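Local coordinates for staphylococcal nuclease domain-containing protein 1 (Drosophila melanogaster, PDB 2WAC), which cleaves both DNA and RNA as an endonuclease, works with the RNA-induced silencing complex, and binds symmetrically dimethylated arginine peptides through its Tudor domain, at residues V121-P124 with D129-E132. Residues are numbered along the deposited sequence; the frame is centred on the assembly and turned at random.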
loop_
_atom_site.group_PDB
_atom_site.type_symbol
_atom_site.label_atom_id
_atom_site.label_comp_id
_atom_site.label_asym_id
_atom_site.label_seq_id
_atom_site.Cartn_x
_atom_site.Cartn_y
_atom_site.Cartn_z
ATOM N N VAL A 121 5.205 1.262 13.783
ATOM C CA VAL A 121 4.805 -0.125 14.021
ATOM C C VAL A 121 5.904 -1.083 13.556
ATOM O O VAL A 121 6.392 -0.976 12.428
ATOM C CB VAL A 121 3.452 -0.446 13.321
ATOM C CG1 VAL A 121 3.232 -1.942 13.187
ATOM C CG2 VAL A 121 2.291 0.194 14.077
ATOM N N ALA A 122 6.299 -1.998 14.438
ATOM C CA ALA A 122 7.233 -3.064 14.087
ATOM C C ALA A 122 6.545 -4.416 14.233
ATOM O O ALA A 122 5.858 -4.661 15.227
ATOM C CB ALA A 122 8.480 -2.999 14.963
ATOM N N LEU A 123 6.722 -5.285 13.239
ATOM C CA LEU A 123 6.171 -6.641 13.292
ATOM C C LEU A 123 6.800 -7.453 14.427
ATOM O O LEU A 123 7.967 -7.239 14.762
ATOM C CB LEU A 123 6.369 -7.368 11.958
ATOM C CG LEU A 123 5.396 -7.118 10.801
ATOM C CD1 LEU A 123 5.886 -7.868 9.580
ATOM C CD2 LEU A 123 3.966 -7.537 11.143
ATOM N N PRO A 124 6.026 -8.379 15.030
ATOM C CA PRO A 124 6.531 -9.219 16.128
ATOM C C PRO A 124 7.593 -10.233 15.683
ATOM O O PRO A 124 7.784 -10.439 14.482
ATOM C CB PRO A 124 5.272 -9.938 16.624
ATOM C CG PRO A 124 4.361 -9.949 15.452
ATOM C CD PRO A 124 4.614 -8.673 14.720
ATOM N N ASP A 129 2.752 -14.906 14.700
ATOM C CA ASP A 129 2.341 -13.606 15.224
ATOM C C ASP A 129 2.370 -12.548 14.117
ATOM O O ASP A 129 1.516 -11.660 14.080
ATOM C CB ASP A 129 3.231 -13.190 16.400
ATOM C CG ASP A 129 3.010 -14.044 17.642
ATOM O OD1 ASP A 129 1.991 -14.764 17.713
ATOM O OD2 ASP A 129 3.859 -13.991 18.558
ATOM N N LYS A 130 3.355 -12.655 13.222
ATOM C CA LYS A 130 3.457 -11.790 12.041
ATOM C C LYS A 130 2.204 -11.878 11.166
ATOM O O LYS A 130 1.635 -10.851 10.786
ATOM C CB LYS A 130 4.689 -12.150 11.199
ATOM C CG LYS A 130 6.019 -11.608 11.704
ATOM C CD LYS A 130 7.171 -12.156 10.861
ATOM C CE LYS A 130 8.479 -11.417 11.122
ATOM N NZ LYS A 130 9.091 -11.758 12.441
ATOM N N GLU A 131 1.790 -13.109 10.855
ATOM C CA GLU A 131 0.612 -13.373 10.017
ATOM C C GLU A 131 -0.654 -12.760 10.605
ATOM O O GLU A 131 -1.437 -12.128 9.891
ATOM C CB GLU A 131 0.379 -14.879 9.853
ATOM C CG GLU A 131 1.542 -15.687 9.304
ATOM C CD GLU A 131 1.191 -17.158 9.165
ATOM O OE1 GLU A 131 0.270 -17.481 8.382
ATOM O OE2 GLU A 131 1.835 -17.995 9.835
ATOM N N GLU A 132 -0.851 -12.968 11.906
ATOM C CA GLU A 132 -2.017 -12.452 12.614
ATOM C C GLU A 132 -2.068 -10.924 12.586
ATOM O O GLU A 132 -3.139 -10.342 12.415
ATOM C CB GLU A 132 -2.067 -12.991 14.053
ATOM C CG GLU A 132 -3.237 -12.484 14.916
ATOM C CD GLU A 132 -4.618 -12.669 14.281
ATOM O OE1 GLU A 132 -4.758 -13.428 13.295
ATOM O OE2 GLU A 132 -5.579 -12.049 14.784
#
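K130 leaves its helix with CG anti to the carbonyl carbon and beside the backbone N (chi1 -80°), runs extended through CD and CE, then bends at the last torsion (chi4 73°), which brings NZ back onto the carbonyl oxygen of P124. The ammonium donates to that oxygen at 2.8 Å (K130 NZ to P124 O), lying in the carbonyl plane with a C=O...N angle of 151°. The methylenes arch around the same acceptor: K130 CG stands 3.5 Å and K130 CE 3.6 Å from P124 O. A weak hydrogen bond from NZ to the carbonyl of T125 adds a second acceptor on the connecting loop.

Next to this bond, the P124 ring packs against the first turn of helix 127-141. Its CG lies 3.5 Å from D129 C and 3.6 Å from D129 CB, a nonpolar contact. L123 adds a looser touch, its CD2 methyl 4.1 Å from K130 O, while also resting on L16. This is the staphylococcal nuclease-like part of the extended Tudor domain, probably its OB-type barrel; strand 121-122, where A122 is backbone hydrogen-bonded to L183, here exits toward the helix that follows it. An alanine in place of K130 would probably leave the P124 carbonyl without its ammonium donor and strip the aliphatic cover from that oxygen, giving the loop more freedom to shift. Chemically, the ammonium is shared between the P124 carbonyl and, more weakly, that of T125, so loop and helix are joined by one side-chain to main-chain hydrogen bond beside nonpolar packing of the proline ring.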